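PDB 5YDA: PKS from Streptomyces sp. CNQ431, which probably loads an acyl extender unit onto the carrier protein through its acyltransferase domain, the part described here, during polyketide assembly for splenocin biosynthesis. Local coordinates for residues Ser168-Tyr180 against Ile215-Arg227. Numbering follows the deposited sequence.
Sequences STAAFMALFVTEY and IDEALPVVAERIR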
loop_
_atom_site.group_PDB
_atom_site.type_symbol
_atom_site.label_atom_id
_atom_site.label_comp_id
_atom_site.label_asym_id
_atom_site.label_seq_id
_atom_site.Cartn_x
_atom_site.Cartn_y
_atom_site.Cartn_z
ATOM N N SER A 168 -4.145 -16.935 -8.881
ATOM C CA SER A 168 -5.558 -17.284 -8.960
ATOM C C SER A 168 -6.437 -16.110 -8.525
ATOM O O SER A 168 -5.968 -15.131 -7.944
ATOM C CB SER A 168 -5.861 -18.485 -8.071
ATOM O OG SER A 168 -5.678 -18.114 -6.714
ATOM N N THR A 169 -7.736 -16.227 -8.802
ATOM C CA THR A 169 -8.685 -15.232 -8.305
ATOM C C THR A 169 -8.518 -15.020 -6.801
ATOM O O THR A 169 -8.480 -13.877 -6.321
ATOM C CB THR A 169 -10.121 -15.670 -8.633
ATOM O OG1 THR A 169 -10.214 -16.023 -10.021
ATOM C CG2 THR A 169 -11.111 -14.548 -8.331
ATOM N N ALA A 170 -8.379 -16.114 -6.050
ATOM C CA ALA A 170 -8.227 -16.022 -4.603
ATOM C C ALA A 170 -6.938 -15.302 -4.213
ATOM O O ALA A 170 -6.913 -14.549 -3.227
ATOM C CB ALA A 170 -8.255 -17.425 -3.991
ATOM N N ALA A 171 -5.846 -15.545 -4.956
ATOM C CA ALA A 171 -4.578 -14.910 -4.618
ATOM C C ALA A 171 -4.699 -13.395 -4.702
ATOM O O ALA A 171 -4.182 -12.673 -3.843
ATOM C CB ALA A 171 -3.454 -15.411 -5.541
ATOM N N PHE A 172 -5.389 -12.891 -5.729
ATOM C CA PHE A 172 -5.476 -11.448 -5.866
ATOM C C PHE A 172 -6.524 -10.868 -4.930
ATOM O O PHE A 172 -6.321 -9.774 -4.392
ATOM C CB PHE A 172 -5.751 -11.072 -7.320
ATOM C CG PHE A 172 -4.578 -11.299 -8.218
ATOM C CD1 PHE A 172 -3.417 -10.545 -8.062
ATOM C CD2 PHE A 172 -4.615 -12.280 -9.199
ATOM C CE1 PHE A 172 -2.316 -10.757 -8.881
ATOM C CE2 PHE A 172 -3.525 -12.500 -10.023
ATOM C CZ PHE A 172 -2.371 -11.737 -9.867
ATOM N N MET A 173 -7.633 -11.595 -4.699
ATOM C CA MET A 173 -8.607 -11.133 -3.711
ATOM C C MET A 173 -7.995 -11.107 -2.321
ATOM O O MET A 173 -8.296 -10.201 -1.529
ATOM C CB MET A 173 -9.861 -12.009 -3.742
ATOM C CG MET A 173 -10.696 -11.848 -5.034
ATOM S SD MET A 173 -11.141 -10.120 -5.386
ATOM C CE MET A 173 -12.024 -9.679 -3.874
ATOM N N ALA A 174 -7.103 -12.064 -2.016
ATOM C CA ALA A 174 -6.340 -11.969 -0.775
ATOM C C ALA A 174 -5.644 -10.616 -0.676
ATOM O O ALA A 174 -5.649 -9.976 0.388
ATOM C CB ALA A 174 -5.314 -13.109 -0.687
ATOM N N LEU A 175 -5.050 -10.151 -1.780
ATOM C CA LEU A 175 -4.346 -8.868 -1.732
ATOM C C LEU A 175 -5.328 -7.725 -1.534
ATOM O O LEU A 175 -5.082 -6.822 -0.722
ATOM C CB LEU A 175 -3.517 -8.650 -3.007
ATOM C CG LEU A 175 -2.823 -7.285 -3.079
ATOM C CD1 LEU A 175 -1.723 -7.167 -2.023
ATOM C CD2 LEU A 175 -2.245 -7.058 -4.456
ATOM N N PHE A 176 -6.457 -7.762 -2.257
ATOM C CA PHE A 176 -7.446 -6.696 -2.130
ATOM C C PHE A 176 -7.931 -6.560 -0.691
ATOM O O PHE A 176 -7.966 -5.456 -0.142
ATOM C CB PHE A 176 -8.614 -6.965 -3.077
ATOM C CG PHE A 176 -9.724 -5.962 -2.975
ATOM C CD1 PHE A 176 -9.584 -4.695 -3.533
ATOM C CD2 PHE A 176 -10.907 -6.281 -2.317
ATOM C CE1 PHE A 176 -10.612 -3.768 -3.433
ATOM C CE2 PHE A 176 -11.931 -5.364 -2.218
ATOM C CZ PHE A 176 -11.786 -4.101 -2.778
ATOM N N VAL A 177 -8.241 -7.686 -0.042
ATOM C CA VAL A 177 -8.778 -7.646 1.314
ATOM C C VAL A 177 -7.698 -7.253 2.309
ATOM O O VAL A 177 -7.962 -6.517 3.274
ATOM C CB VAL A 177 -9.433 -8.997 1.663
ATOM C CG1 VAL A 177 -9.761 -9.091 3.154
ATOM C CG2 VAL A 177 -10.689 -9.176 0.818
ATOM N N THR A 178 -6.458 -7.701 2.081
ATOM C CA THR A 178 -5.360 -7.274 2.953
ATOM C C THR A 178 -5.203 -5.760 2.937
ATOM O O THR A 178 -5.074 -5.126 3.991
ATOM C CB THR A 178 -4.041 -7.948 2.541
ATOM O OG1 THR A 178 -4.160 -9.374 2.660
ATOM C CG2 THR A 178 -2.895 -7.450 3.425
ATOM N N GLU A 179 -5.199 -5.160 1.748
ATOM C CA GLU A 179 -5.126 -3.705 1.645
ATOM C C GLU A 179 -6.272 -3.053 2.412
ATOM O O GLU A 179 -6.071 -2.122 3.203
ATOM C CB GLU A 179 -5.195 -3.307 0.179
ATOM C CG GLU A 179 -3.938 -3.715 -0.552
ATOM C CD GLU A 179 -3.911 -3.289 -2.032
ATOM O OE1 GLU A 179 -4.899 -2.733 -2.543
ATOM O OE2 GLU A 179 -2.877 -3.485 -2.686
ATOM N N TYR A 180 -7.497 -3.539 2.175
ATOM C CA TYR A 180 -8.653 -2.910 2.791
ATOM C C TYR A 180 -8.575 -3.036 4.306
ATOM O O TYR A 180 -8.736 -2.040 5.026
ATOM C CB TYR A 180 -9.936 -3.523 2.229
ATOM C CG TYR A 180 -11.156 -2.791 2.736
ATOM C CD1 TYR A 180 -11.439 -1.497 2.307
ATOM C CD2 TYR A 180 -12.011 -3.385 3.663
ATOM C CE1 TYR A 180 -12.546 -0.812 2.793
ATOM C CE2 TYR A 180 -13.117 -2.717 4.149
ATOM C CZ TYR A 180 -13.376 -1.426 3.715
ATOM O OH TYR A 180 -14.468 -0.744 4.190
ATOM N N ILE A 215 -17.747 -1.652 0.165
ATOM C CA ILE A 215 -16.840 -2.797 0.138
ATOM C C ILE A 215 -17.608 -4.075 -0.186
ATOM O O ILE A 215 -17.167 -4.881 -1.018
ATOM C CB ILE A 215 -16.049 -2.902 1.466
ATOM C CG1 ILE A 215 -15.102 -4.100 1.445
ATOM C CG2 ILE A 215 -16.969 -3.002 2.688
ATOM C CD1 ILE A 215 -14.071 -4.062 0.329
ATOM N N ASP A 216 -18.798 -4.254 0.409
ATOM C CA ASP A 216 -19.554 -5.488 0.181
ATOM C C ASP A 216 -19.990 -5.640 -1.272
ATOM O O ASP A 216 -20.069 -6.764 -1.779
ATOM C CB ASP A 216 -20.790 -5.542 1.086
ATOM C CG ASP A 216 -20.447 -5.817 2.537
ATOM O OD1 ASP A 216 -19.245 -5.835 2.897
ATOM O OD2 ASP A 216 -21.387 -6.007 3.329
ATOM N N GLU A 217 -20.311 -4.537 -1.948
ATOM C CA GLU A 217 -20.659 -4.632 -3.360
ATOM C C GLU A 217 -19.421 -4.767 -4.241
ATOM O O GLU A 217 -19.481 -5.445 -5.273
ATOM C CB GLU A 217 -21.460 -3.403 -3.810
ATOM C CG GLU A 217 -22.751 -3.141 -3.047
ATOM C CD GLU A 217 -23.529 -1.962 -3.633
ATOM O OE1 GLU A 217 -24.783 -1.978 -3.556
ATOM O OE2 GLU A 217 -22.886 -1.024 -4.181
ATOM N N ALA A 218 -18.302 -4.133 -3.852
ATOM C CA ALA A 218 -17.092 -4.169 -4.678
ATOM C C ALA A 218 -16.470 -5.564 -4.709
ATOM O O ALA A 218 -16.029 -6.023 -5.774
ATOM C CB ALA A 218 -16.074 -3.152 -4.175
ATOM N N LEU A 219 -16.466 -6.269 -3.568
ATOM C CA LEU A 219 -15.803 -7.567 -3.466
ATOM C C LEU A 219 -16.133 -8.529 -4.615
ATOM O O LEU A 219 -15.202 -8.980 -5.296
ATOM C CB LEU A 219 -16.116 -8.185 -2.103
ATOM C CG LEU A 219 -15.368 -7.609 -0.890
ATOM C CD1 LEU A 219 -16.028 -8.072 0.399
ATOM C CD2 LEU A 219 -13.895 -8.034 -0.918
ATOM N N PRO A 220 -17.398 -8.858 -4.900
ATOM C CA PRO A 220 -17.631 -9.782 -6.025
ATOM C C PRO A 220 -17.274 -9.182 -7.381
ATOM O O PRO A 220 -16.886 -9.926 -8.285
ATOM C CB PRO A 220 -19.136 -10.115 -5.922
ATOM C CG PRO A 220 -19.735 -9.001 -5.136
ATOM C CD PRO A 220 -18.656 -8.411 -4.265
ATOM N N VAL A 221 -17.367 -7.863 -7.547
ATOM C CA VAL A 221 -17.066 -7.247 -8.840
ATOM C C VAL A 221 -15.569 -7.306 -9.124
ATOM O O VAL A 221 -15.141 -7.671 -10.229
ATOM C CB VAL A 221 -17.581 -5.798 -8.879
ATOM C CG1 VAL A 221 -17.065 -5.093 -10.130
ATOM C CG2 VAL A 221 -19.107 -5.773 -8.840
ATOM N N VAL A 222 -14.752 -6.935 -8.135
ATOM C CA VAL A 222 -13.303 -7.102 -8.262
ATOM C C VAL A 222 -12.958 -8.555 -8.573
ATOM O O VAL A 222 -12.097 -8.834 -9.417
ATOM C CB VAL A 222 -12.604 -6.609 -6.978
ATOM C CG1 VAL A 222 -11.112 -6.955 -7.009
ATOM C CG2 VAL A 222 -12.821 -5.106 -6.813
ATOM N N ALA A 223 -13.643 -9.507 -7.928
ATOM C CA ALA A 223 -13.378 -10.914 -8.214
ATOM C C ALA A 223 -13.649 -11.246 -9.678
ATOM O O ALA A 223 -12.848 -11.930 -10.321
ATOM C CB ALA A 223 -14.202 -11.816 -7.297
ATOM N N GLU A 224 -14.782 -10.779 -10.228
ATOM C CA GLU A 224 -15.063 -11.076 -11.632
ATOM C C GLU A 224 -14.159 -10.270 -12.565
ATOM O O GLU A 224 -13.860 -10.716 -13.676
ATOM C CB GLU A 224 -16.543 -10.809 -11.972
ATOM C CG GLU A 224 -17.580 -11.523 -11.067
ATOM C CD GLU A 224 -17.443 -13.064 -11.023
ATOM O OE1 GLU A 224 -17.997 -13.689 -10.074
ATOM O OE2 GLU A 224 -16.807 -13.650 -11.931
ATOM N N ARG A 225 -13.726 -9.082 -12.146
ATOM C CA ARG A 225 -12.751 -8.349 -12.942
ATOM C C ARG A 225 -11.490 -9.186 -13.136
ATOM O O ARG A 225 -10.988 -9.331 -14.257
ATOM C CB ARG A 225 -12.432 -7.017 -12.266
ATOM C CG ARG A 225 -11.404 -6.201 -12.996
ATOM C CD ARG A 225 -11.142 -4.913 -12.241
ATOM N NE ARG A 225 -10.181 -4.063 -12.922
ATOM C CZ ARG A 225 -8.864 -4.122 -12.741
ATOM N NH1 ARG A 225 -8.350 -4.990 -11.887
ATOM N NH2 ARG A 225 -8.061 -3.295 -13.411
ATOM N N ILE A 226 -11.016 -9.804 -12.054
ATOM C CA ILE A 226 -9.819 -10.639 -12.104
ATOM C C ILE A 226 -10.024 -11.822 -13.038
ATOM O O ILE A 226 -9.164 -12.124 -13.874
ATOM C CB ILE A 226 -9.446 -11.088 -10.680
ATOM C CG1 ILE A 226 -8.994 -9.876 -9.857
ATOM C CG2 ILE A 226 -8.424 -12.213 -10.709
ATOM C CD1 ILE A 226 -9.091 -10.081 -8.360
ATOM N N ARG A 227 -11.169 -12.508 -12.924
ATOM C CA ARG A 227 -11.411 -13.664 -13.791
ATOM C C ARG A 227 -11.492 -13.256 -15.255
ATOM O O ARG A 227 -10.987 -13.970 -16.130
ATOM C CB ARG A 227 -12.696 -14.390 -13.392
ATOM C CG ARG A 227 -12.668 -14.992 -12.008
ATOM C CD ARG A 227 -13.993 -15.668 -11.722
ATOM N NE ARG A 227 -13.907 -16.473 -10.512
ATOM C CZ ARG A 227 -14.717 -16.337 -9.477
ATOM N NH1 ARG A 227 -15.684 -15.426 -9.512
ATOM N NH2 ARG A 227 -14.570 -17.119 -8.423
HETATM O O HOH W 1 -16.428 0.585 2.069
#
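Met173 fits as a knob into a hole formed by Leu219, Val222, Ala223 and Ile226, and shows how one flexible side chain can fill the middle of a helix-helix interface. Bends at chi2 (-54°) and chi3 (-58°) turn its thioether toward the other helix: SD lies 3.6 Å from Val222 CG1 and equally near Ile226 CD1, while CE reaches on toward Leu219. Ile226 CD1 also touches Phe172 CB at 3.6 Å.

The aromatic contacts follow over the next two turns, at Phe176 and Tyr180. Leu219 CD2 meets the Phe176 ring at its edge, 3.6 Å from CE2, whereas Val222 CG2 lies more loosely over one face; Ile215 CD1 also touches CE2. Val177 CG2 packs against the same Leu219 methyl. Ile215 CG1, pointing away from its own backbone N, extends over the face of Tyr180 in a CH-pi contact, 3.9 Å from the ring centroid.

Polar groups gather at the ends, with no direct hydrogen bond between the helices. One water links Tyr180 OH to Ile215 N, each 3.2 Å away. At the other end, Thr169 CG2 lies over a face of the Arg227 guanidinium, which is held by a salt bridge from NH1 to Glu224 OE1 and by a hydrogen bond from NH2 to Ala151 O.

The helix axes approach to 9.5 Å with their directions 138° apart, antiparallel in sense but well inclined to each other. Phe176 and Val222 also touch helix 201-210, and Arg225 NH2 hydrogen-bonds Ser200 OG in a GxSxG sequence consistent with the nucleophile elbow of the acyltransferase fold.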